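Local coordinates for putative arylalkylamine N-Acetyltransferase 7 (Aedes aegypti, PDB 4FD7), which probably acts as a GNAT-family N-acetyltransferase, transferring the acetyl group of acetyl-CoA to an amine, putatively an arylalkylamine, at residues S119-F122 with Q123-D127; I173-C176 with R177-L181; A214-D217 with Q218-Y222. All blocks are in the same frame, centred on the assembly; numbering follows the deposited sequence.

Interaction 1 (S119-F122 with Q123-D127); sequences SAIF and QAIYD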
ATOM      1  N   SER A 119      -4.731  -0.890 -19.981  1.00 13.14           N
ATOM      2  CA  SER A 119      -5.531  -2.101 -19.784  1.00 14.09           C
ATOM      3  C   SER A 119      -6.886  -1.797 -19.167  1.00 14.14           C
ATOM      4  O   SER A 119      -6.979  -1.030 -18.206  1.00 13.32           O
ATOM      5  CB  SER A 119      -4.792  -3.081 -18.878  1.00 13.53           C
ATOM      6  OG  SER A 119      -4.812  -2.634 -17.531  1.00 13.24           O
ATOM      7  N   ALA A 120      -7.938  -2.421 -19.695  1.00 12.73           N
ATOM      8  CA  ALA A 120      -9.245  -2.336 -19.056  1.00 11.84           C
ATOM      9  C   ALA A 120      -9.130  -2.770 -17.609  1.00 12.68           C
ATOM     10  O   ALA A 120      -9.735  -2.160 -16.728  1.00 11.61           O
ATOM     11  CB  ALA A 120     -10.265  -3.215 -19.775  1.00 14.24           C
ATOM     12  N   ILE A 121      -8.334  -3.822 -17.394  1.00 12.15           N
ATOM     13  CA  ILE A 121      -8.137  -4.432 -16.087  1.00 12.31           C
ATOM     14  C   ILE A 121      -7.612  -3.429 -15.041  1.00 13.03           C
ATOM     15  O   ILE A 121      -8.243  -3.220 -13.992  1.00 13.28           O
ATOM     16  CB  ILE A 121      -7.167  -5.621 -16.188  1.00 13.36           C
ATOM     17  CG1 ILE A 121      -7.864  -6.837 -16.824  1.00 13.07           C
ATOM     18  CG2 ILE A 121      -6.591  -5.991 -14.811  1.00 14.27           C
ATOM     19  CD1 ILE A 121      -6.887  -7.965 -17.170  1.00 14.07           C
ATOM     20  N   PHE A 122      -6.464  -2.809 -15.309  1.00 11.12           N
ATOM     21  CA  PHE A 122      -5.969  -1.875 -14.294  1.00 11.71           C
ATOM     22  C   PHE A 122      -6.780  -0.591 -14.243  1.00 11.99           C
ATOM     23  O   PHE A 122      -6.898   0.025 -13.189  1.00 11.22           O
ATOM     24  CB  PHE A 122      -4.465  -1.602 -14.364  1.00 13.09           C
ATOM     25  CG  PHE A 122      -3.942  -0.922 -13.126  1.00 11.73           C
ATOM     26  CD1 PHE A 122      -3.779  -1.642 -11.954  1.00 11.55           C
ATOM     27  CD2 PHE A 122      -3.669   0.446 -13.114  1.00 13.44           C
ATOM     28  CE1 PHE A 122      -3.336  -1.027 -10.771  1.00 14.08           C
ATOM     29  CE2 PHE A 122      -3.220   1.070 -11.952  1.00 11.56           C
ATOM     30  CZ  PHE A 122      -3.055   0.330 -10.765  1.00 13.47           C
ATOM     31  N   GLN A 123      -7.371  -0.190 -15.360  1.00 11.52           N
ATOM     32  CA  GLN A 123      -8.189   1.010 -15.316  1.00 12.99           C
ATOM     33  C   GLN A 123      -9.347   0.784 -14.358  1.00 13.41           C
ATOM     34  O   GLN A 123      -9.702   1.676 -13.579  1.00 11.87           O
ATOM     35  CB  GLN A 123      -8.710   1.399 -16.694  1.00 14.16           C
ATOM     36  CG  GLN A 123      -9.417   2.744 -16.675  1.00 16.58           C
ATOM     37  CD  GLN A 123      -8.439   3.906 -16.668  1.00 16.36           C
ATOM     38  OE1 GLN A 123      -7.595   4.015 -17.554  1.00 15.89           O
ATOM     39  NE2 GLN A 123      -8.549   4.779 -15.667  1.00 16.83           N
ATOM     40  N   ALA A 124      -9.915  -0.423 -14.404  1.00 12.42           N
ATOM     41  CA  ALA A 124     -10.984  -0.787 -13.486  1.00 12.93           C
ATOM     42  C   ALA A 124     -10.496  -0.826 -12.048  1.00 13.64           C
ATOM     43  O   ALA A 124     -11.181  -0.343 -11.141  1.00 12.92           O
ATOM     44  CB  ALA A 124     -11.593  -2.127 -13.875  1.00 12.97           C
ATOM     45  N   ILE A 125      -9.323  -1.399 -11.810  1.00 12.17           N
ATOM     46  CA  ILE A 125      -8.839  -1.440 -10.426  1.00 13.07           C
ATOM     47  C   ILE A 125      -8.615  -0.027  -9.869  1.00 13.35           C
ATOM     48  O   ILE A 125      -9.116   0.349  -8.793  1.00 13.05           O
ATOM     49  CB  ILE A 125      -7.565  -2.271 -10.310  1.00 13.08           C
ATOM     50  CG1 ILE A 125      -7.889  -3.735 -10.613  1.00 14.72           C
ATOM     51  CG2 ILE A 125      -6.925  -2.103  -8.913  1.00 15.12           C
ATOM     52  CD1 ILE A 125      -6.672  -4.605 -10.846  1.00 13.60           C
ATOM     53  N   TYR A 126      -7.864   0.755 -10.628  1.00 12.04           N
ATOM     54  CA  TYR A 126      -7.615   2.152 -10.315  1.00 13.32           C
ATOM     55  C   TYR A 126      -8.896   2.947 -10.036  1.00 14.93           C
ATOM     56  O   TYR A 126      -9.006   3.630  -9.015  1.00 13.69           O
ATOM     57  CB  TYR A 126      -6.856   2.786 -11.479  1.00 13.22           C
ATOM     58  CG  TYR A 126      -6.480   4.219 -11.246  1.00 15.71           C
ATOM     59  CD1 TYR A 126      -7.247   5.250 -11.773  1.00 16.08           C
ATOM     60  CD2 TYR A 126      -5.358   4.549 -10.506  1.00 17.15           C
ATOM     61  CE1 TYR A 126      -6.914   6.572 -11.563  1.00 17.41           C
ATOM     62  CE2 TYR A 126      -5.016   5.885 -10.279  1.00 19.07           C
ATOM     63  CZ  TYR A 126      -5.803   6.888 -10.817  1.00 20.02           C
ATOM     64  OH  TYR A 126      -5.482   8.221 -10.620  1.00 21.84           O
ATOM     65  N   ASP A 127      -9.846   2.885 -10.964  1.00 13.29           N
ATOM     66  CA  ASP A 127     -11.107   3.603 -10.817  1.00 15.00           C
ATOM     67  C   ASP A 127     -11.934   3.075  -9.641  1.00 13.99           C
ATOM     68  O   ASP A 127     -12.689   3.819  -9.030  1.00 15.38           O
ATOM     69  CB  ASP A 127     -11.934   3.502 -12.099  1.00 16.45           C
ATOM     70  CG  ASP A 127     -11.293   4.220 -13.260  1.00 18.14           C
ATOM     71  OD1 ASP A 127     -10.335   4.988 -13.020  1.00 17.23           O
ATOM     72  OD2 ASP A 127     -11.763   4.023 -14.412  1.00 17.73           O
TER
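Phe-122 and Ile-125 meet at about a right angle, CD1 of Phe-122 lying 4.2 Å from CB of Ile-125. One turn along from Phe-122, Tyr-126 CB lies 4.0 Å from CE2 of the phenylalanine ring, and the two side chains run obliquely across each other. Both rings leave the backbone with CG anti to N (chi1 -166° for Phe-122), and each also meets Phe-117, edge-to-face in the case of Phe-122. Ile-121 touches Ile-125, CG2 to CD1 at 4.2 Å, on the flank covered by helix 57-62. The arrangement illustrates the first turn of a capped helix. Amides in a helix's first turn have no helical i-4 carbonyl partner; here the N-cap Ser-119 takes that role for Phe-122 N, its OG accepting at 2.8 Å, with Asp-73 a second partner. Regular i to i+4 bonds follow, beginning with Gln-123 N to Ser-119 O at 3.0 Å. The Gln-123 chain bends at chi2 (79°), and its NE2 donates to Asp-127 OD1 at 3.2 Å, on the syn side but tilted out of the carboxylate plane, OD1 itself near the amide plane. OE1 and NE2 also bond Phe-117 N and Ala-115 O, respectively, which fixes the amide's rotation.

Interaction 2 (I173-C176 with R177-L181); sequences IPLC and RAVGL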
ATOM      1  N   ILE A 173       3.726   5.903  11.080  1.00 14.36           N
ATOM      2  CA  ILE A 173       3.578   6.844  12.178  1.00 14.67           C
ATOM      3  C   ILE A 173       4.822   7.735  12.331  1.00 15.79           C
ATOM      4  O   ILE A 173       4.703   8.966  12.260  1.00 15.06           O
ATOM      5  CB  ILE A 173       3.174   6.135  13.502  1.00 15.41           C
ATOM      6  CG1 ILE A 173       1.775   5.526  13.375  1.00 15.20           C
ATOM      7  CG2 ILE A 173       3.216   7.102  14.642  1.00 17.48           C
ATOM      8  CD1 ILE A 173       1.389   4.642  14.538  1.00 17.26           C
ATOM      9  N   PRO A 174       6.019   7.140  12.534  1.00 15.35           N
ATOM     10  CA  PRO A 174       7.161   8.063  12.598  1.00 14.93           C
ATOM     11  C   PRO A 174       7.472   8.741  11.258  1.00 13.98           C
ATOM     12  O   PRO A 174       7.908   9.891  11.270  1.00 14.84           O
ATOM     13  CB  PRO A 174       8.332   7.166  13.049  1.00 18.45           C
ATOM     14  CG  PRO A 174       7.899   5.775  12.741  1.00 16.69           C
ATOM     15  CD  PRO A 174       6.408   5.745  12.828  1.00 15.33           C
ATOM     16  N   LEU A 175       7.243   8.066  10.135  1.00 14.44           N
ATOM     17  CA  LEU A 175       7.498   8.682   8.826  1.00 15.29           C
ATOM     18  C   LEU A 175       6.658   9.948   8.644  1.00 13.89           C
ATOM     19  O   LEU A 175       7.177  10.979   8.212  1.00 14.95           O
ATOM     20  CB  LEU A 175       7.217   7.700   7.679  1.00 16.32           C
ATOM     21  CG  LEU A 175       7.273   8.253   6.246  1.00 15.33           C
ATOM     22  CD1 LEU A 175       8.656   8.825   5.893  1.00 15.29           C
ATOM     23  CD2 LEU A 175       6.859   7.196   5.229  1.00 13.02           C
ATOM     24  N   CYS A 176       5.376   9.880   8.998  1.00 12.97           N
ATOM     25  CA  CYS A 176       4.495  11.040   8.852  1.00 13.10           C
ATOM     26  C   CYS A 176       4.903  12.156   9.798  1.00 15.00           C
ATOM     27  O   CYS A 176       4.833  13.328   9.454  1.00 11.71           O
ATOM     28  CB  CYS A 176       3.038  10.680   9.119  1.00 15.87           C
ATOM     29  SG  CYS A 176       2.238   9.777   7.796  1.00 14.85           S
ATOM     30  N   ARG A 177       5.306  11.789  11.006  1.00 14.08           N
ATOM     31  CA  ARG A 177       5.691  12.808  11.967  1.00 17.14           C
ATOM     32  C   ARG A 177       6.902  13.547  11.440  1.00 15.29           C
ATOM     33  O   ARG A 177       7.028  14.764  11.608  1.00 15.61           O
ATOM     34  CB  ARG A 177       5.999  12.184  13.334  1.00 16.04           C
ATOM     35  CG  ARG A 177       4.774  11.629  14.047  1.00 19.56           C
ATOM     36  CD  ARG A 177       5.000  11.514  15.559  1.00 19.00           C
ATOM     37  NE  ARG A 177       3.929  10.761  16.204  1.00 23.85           N
ATOM     38  CZ  ARG A 177       4.115   9.803  17.104  1.00 24.34           C
ATOM     39  NH1 ARG A 177       5.345   9.474  17.483  1.00 24.10           N
ATOM     40  NH2 ARG A 177       3.070   9.175  17.634  1.00 23.03           N
ATOM     41  N   ALA A 178       7.795  12.801  10.803  1.00 14.43           N
ATOM     42  CA  ALA A 178       9.042  13.362  10.302  1.00 15.15           C
ATOM     43  C   ALA A 178       8.842  14.330   9.132  1.00 16.56           C
ATOM     44  O   ALA A 178       9.495  15.366   9.068  1.00 13.53           O
ATOM     45  CB  ALA A 178      10.023  12.256   9.928  1.00 15.54           C
ATOM     46  N   VAL A 179       7.932  13.998   8.224  1.00 15.89           N
ATOM     47  CA  VAL A 179       7.709  14.832   7.046  1.00 15.53           C
ATOM     48  C   VAL A 179       6.562  15.825   7.208  1.00 16.06           C
ATOM     49  O   VAL A 179       6.279  16.596   6.294  1.00 16.96           O
ATOM     50  CB  VAL A 179       7.458  13.978   5.808  1.00 16.60           C
ATOM     51  CG1 VAL A 179       8.576  12.948   5.670  1.00 17.85           C
ATOM     52  CG2 VAL A 179       6.108  13.305   5.926  1.00 15.52           C
ATOM     53  N   GLY A 180       5.908  15.800   8.365  1.00 14.93           N
ATOM     54  CA  GLY A 180       4.889  16.779   8.709  1.00 17.11           C
ATOM     55  C   GLY A 180       3.487  16.489   8.198  1.00 19.28           C
ATOM     56  O   GLY A 180       2.693  17.406   7.989  1.00 19.71           O
ATOM     57  N   LEU A 181       3.171  15.218   7.986  1.00 16.59           N
ATOM     58  CA  LEU A 181       1.810  14.847   7.604  1.00 15.26           C
ATOM     59  C   LEU A 181       1.040  14.424   8.838  1.00 18.44           C
ATOM     60  O   LEU A 181       1.608  13.793   9.738  1.00 16.23           O
ATOM     61  CB  LEU A 181       1.838  13.712   6.577  1.00 16.58           C
ATOM     62  CG  LEU A 181       2.418  14.024   5.192  1.00 13.93           C
ATOM     63  CD1 LEU A 181       2.721  12.717   4.472  1.00 15.01           C
ATOM     64  CD2 LEU A 181       1.453  14.867   4.352  1.00 14.17           C
TER
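The guanidinium of Arg-177 carries the CG2 methyl of Ile-173 on one face, the methyl sitting toward the rim, nearest to NH2 of Arg-177 at 3.6 Å. The two side chains lie alongside each other and point the same way. With CG beside the backbone N (chi1 -69°) and an extended run from CG to NE, the arginine chain turns back along the helix toward its start, passing CG within 3.2 Å of Ile-173 O. That oxygen accepts from Arg-177 N at 3.1 Å. Pro-174 brings no N-H of its own, yet its carbonyl takes the amide of Ala-178 at 2.9 Å. On another flank Leu-175 CD1 reaches Val-179 CG1 at 4.1 Å, the end of the leucine coming nearer the following turn although its first bond points away.

The helix then ends in a Schellman-like way, with a six-to-one bond and a positive-phi glycine: Gly-180 has a phi of 85°, and Leu-181 N bonds Cys-176 O at 2.9 Å, while Gly-180 N makes a weak bond to the same oxygen. The reversal brings the CB atoms of Leu-181 and Cys-176 to 4.1 Å. Leu-175, Cys-176 and Leu-181 pack on Leu-148 of strand 146-155, an outermost strand of the five-stranded sheet, while Pro-174, Leu-175 and Ala-178 rest on Trp-15 of strand 14-21, at the sheet's other edge, and Val-179 and Leu-181 meet Trp-3.

Interaction 3 (A214-D217 with Q218-Y222); sequences ARVD and QRFNY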
ATOM      1  N   ALA A 214     -19.802  -3.592  -8.066  1.00 16.97           N
ATOM      2  CA  ALA A 214     -20.231  -3.985  -9.394  1.00 17.52           C
ATOM      3  C   ALA A 214     -21.631  -3.451  -9.666  1.00 19.21           C
ATOM      4  O   ALA A 214     -21.966  -3.155 -10.815  1.00 20.49           O
ATOM      5  CB  ALA A 214     -20.177  -5.496  -9.558  1.00 19.82           C
ATOM      6  N   ARG A 215     -22.446  -3.330  -8.619  1.00 19.11           N
ATOM      7  CA  ARG A 215     -23.740  -2.641  -8.784  1.00 21.70           C
ATOM      8  C   ARG A 215     -23.599  -1.126  -8.991  1.00 23.14           C
ATOM      9  O   ARG A 215     -24.449  -0.496  -9.627  1.00 23.29           O
ATOM     10  CB  ARG A 215     -24.695  -2.960  -7.626  1.00 22.66           C
ATOM     11  CG  ARG A 215     -25.063  -4.437  -7.553  1.00 21.13           C
ATOM     12  CD  ARG A 215     -26.403  -4.657  -6.864  1.00 22.46           C
ATOM     13  NE  ARG A 215     -26.419  -4.147  -5.497  1.00 23.79           N
ATOM     14  CZ  ARG A 215     -25.906  -4.789  -4.453  1.00 20.97           C
ATOM     15  NH1 ARG A 215     -25.321  -5.968  -4.614  1.00 23.46           N
ATOM     16  NH2 ARG A 215     -25.968  -4.249  -3.246  1.00 23.82           N
ATOM     17  N   VAL A 216     -22.521  -0.542  -8.474  1.00 20.16           N
ATOM     18  CA  VAL A 216     -22.244   0.875  -8.694  1.00 20.08           C
ATOM     19  C   VAL A 216     -21.795   1.149 -10.136  1.00 21.11           C
ATOM     20  O   VAL A 216     -22.259   2.097 -10.773  1.00 21.70           O
ATOM     21  CB  VAL A 216     -21.183   1.403  -7.701  1.00 20.27           C
ATOM     22  CG1 VAL A 216     -20.549   2.695  -8.209  1.00 21.67           C
ATOM     23  CG2 VAL A 216     -21.799   1.626  -6.335  1.00 19.37           C
ATOM     24  N   ASP A 217     -20.889   0.310 -10.630  1.00 21.43           N
ATOM     25  CA  ASP A 217     -20.354   0.403 -11.986  1.00 23.03           C
ATOM     26  C   ASP A 217     -19.994  -1.016 -12.443  1.00 22.00           C
ATOM     27  O   ASP A 217     -19.249  -1.726 -11.753  1.00 19.34           O
ATOM     28  CB  ASP A 217     -19.118   1.326 -12.008  1.00 22.60           C
ATOM     29  CG  ASP A 217     -18.597   1.615 -13.421  1.00 24.41           C
ATOM     30  OD1 ASP A 217     -18.474   0.686 -14.247  1.00 23.55           O
ATOM     31  OD2 ASP A 217     -18.280   2.791 -13.700  1.00 26.34           O
ATOM     32  N   GLN A 218     -20.562  -1.413 -13.585  1.00 22.67           N
ATOM     33  CA  GLN A 218     -20.276  -2.675 -14.284  1.00 24.63           C
ATOM     34  C   GLN A 218     -18.796  -3.032 -14.420  1.00 23.13           C
ATOM     35  O   GLN A 218     -18.436  -4.215 -14.450  1.00 22.29           O
ATOM     36  CB  GLN A 218     -20.867  -2.631 -15.708  1.00 25.87           C
ATOM     37  CG  GLN A 218     -22.371  -2.744 -15.805  1.00 28.07           C
ATOM     38  CD  GLN A 218     -22.872  -2.690 -17.244  1.00 31.43           C
ATOM     39  OE1 GLN A 218     -23.662  -1.816 -17.603  1.00 35.63           O
ATOM     40  NE2 GLN A 218     -22.414  -3.629 -18.073  1.00 31.92           N
ATOM     41  N   ARG A 219     -17.937  -2.026 -14.560  1.00 23.24           N
ATOM     42  CA  ARG A 219     -16.513  -2.300 -14.756  1.00 23.46           C
ATOM     43  C   ARG A 219     -15.889  -2.834 -13.476  1.00 20.54           C
ATOM     44  O   ARG A 219     -14.849  -3.501 -13.510  1.00 19.74           O
ATOM     45  CB  ARG A 219     -15.755  -1.046 -15.197  1.00 22.08           C
ATOM     46  CG  ARG A 219     -16.059  -0.585 -16.611  1.00 24.90           C
ATOM     47  CD  ARG A 219     -15.135   0.557 -17.004  1.00 21.97           C
ATOM     48  NE  ARG A 219     -15.358   1.747 -16.185  1.00 24.06           N
ATOM     49  CZ  ARG A 219     -14.408   2.359 -15.485  1.00 20.56           C
ATOM     50  NH1 ARG A 219     -13.172   1.883 -15.492  1.00 20.68           N
ATOM     51  NH2 ARG A 219     -14.693   3.446 -14.781  1.00 22.81           N
ATOM     52  N   PHE A 220     -16.531  -2.534 -12.353  1.00 19.61           N
ATOM     53  CA  PHE A 220     -15.975  -2.866 -11.042  1.00 18.43           C
ATOM     54  C   PHE A 220     -16.380  -4.270 -10.638  1.00 18.67           C
ATOM     55  O   PHE A 220     -16.927  -4.469  -9.548  1.00 18.03           O
ATOM     56  CB  PHE A 220     -16.469  -1.898  -9.963  1.00 17.68           C
ATOM     57  CG  PHE A 220     -16.185  -0.436 -10.241  1.00 19.03           C
ATOM     58  CD1 PHE A 220     -15.373  -0.035 -11.294  1.00 18.91           C
ATOM     59  CD2 PHE A 220     -16.726   0.539  -9.415  1.00 19.04           C
ATOM     60  CE1 PHE A 220     -15.122   1.320 -11.528  1.00 19.39           C
ATOM     61  CE2 PHE A 220     -16.482   1.895  -9.643  1.00 19.08           C
ATOM     62  CZ  PHE A 220     -15.676   2.282 -10.706  1.00 21.36           C
ATOM     63  N   ASN A 221     -16.115  -5.233 -11.514  1.00 18.47           N
ATOM     64  CA  ASN A 221     -16.517  -6.624 -11.316  1.00 18.18           C
ATOM     65  C   ASN A 221     -15.304  -7.484 -10.947  1.00 17.83           C
ATOM     66  O   ASN A 221     -14.291  -7.459 -11.650  1.00 17.94           O
ATOM     67  CB  ASN A 221     -17.149  -7.148 -12.610  1.00 19.22           C
ATOM     68  CG  ASN A 221     -18.001  -8.375 -12.391  1.00 24.29           C
ATOM     69  OD1 ASN A 221     -19.178  -8.270 -12.020  1.00 27.07           O
ATOM     70  ND2 ASN A 221     -17.424  -9.551 -12.632  1.00 21.91           N
ATOM     71  N   TYR A 222     -15.412  -8.244  -9.859  1.00 16.38           N
ATOM     72  CA  TYR A 222     -14.288  -8.996  -9.315  1.00 16.77           C
ATOM     73  C   TYR A 222     -14.691 -10.422  -9.023  1.00 17.03           C
ATOM     74  O   TYR A 222     -15.085 -10.745  -7.897  1.00 16.14           O
ATOM     75  CB  TYR A 222     -13.739  -8.305  -8.061  1.00 14.30           C
ATOM     76  CG  TYR A 222     -13.185  -6.955  -8.404  1.00 14.73           C
ATOM     77  CD1 TYR A 222     -11.864  -6.811  -8.789  1.00 16.78           C
ATOM     78  CD2 TYR A 222     -13.997  -5.825  -8.403  1.00 15.14           C
ATOM     79  CE1 TYR A 222     -11.351  -5.573  -9.142  1.00 16.96           C
ATOM     80  CE2 TYR A 222     -13.494  -4.582  -8.761  1.00 12.93           C
ATOM     81  CZ  TYR A 222     -12.179  -4.465  -9.127  1.00 13.70           C
ATOM     82  OH  TYR A 222     -11.676  -3.233  -9.476  1.00 14.80           O
TER
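Asp-217 and Phe-220 form the compact half of this contact: CB of the aspartate stands over the centre of the phenylalanine ring in a CH-pi contact, 3.6 Å from its centroid and 11° off the ring normal. One carboxylate oxygen, OD1, is held closely too. CG of Asp-217 lies anti to its own nitrogen (chi1 -173°), which carries OD1 over the following turn, where Arg-219 N donates to it nearly straight at 2.8 Å, on the anti side. Main-chain atoms add Phe-220 N to Asp-217 O at 2.9 Å, with the donor well above the carbonyl plane. Together these bonds make an Asx turn superposed on a type I beta turn, and the two lead the chain out of helix 210-216, Asp-217 being the first residue to leave helical phi/psi; Phe-220 then centres an inverse gamma turn, whose bond from Asn-221 N to Arg-219 O is weak. Beside it, Ala-214 CB packs on Phe-220 O at 3.4 Å.

Outward from there the grip slackens. The salt bridge between Asp-217 OD2 and Arg-219 NH2 is long, 3.8 Å, its carboxylate and guanidinium planes turned 82° apart, and the stronger partner of Arg-219 is Asp-127 on helix 120-136. Val-216 CG1 only grazes Phe-220 CE2, at 4.4 Å. On the solvent side Gln-218 stretches its chain away from the helix end, while Phe-220 faces inward against Asp-127 and Thr-128.

Along the chain the three contacts come in series: they cover the start of helix 120-136, most of helix 172-179 with its C-terminal end, and the exit from helix 210-216 into the loop before strand 229-236. Interactions 1 and 3 are neighbours, centres about 11 Å apart, joined by the 2.8 Å salt bridge from Asp-127 OD2 to Arg-219 NH1 and by Tyr-222 packing on Ala-124 and Ile-125. The loop is thereby fastened to a helix distant in sequence. Interaction 2 lies across the chain's centre, about 31 Å from interaction 1 and 36 Å from interaction 3 between centres, packed against both edge strands, 14-21 and 146-155, of the larger antiparallel sheet.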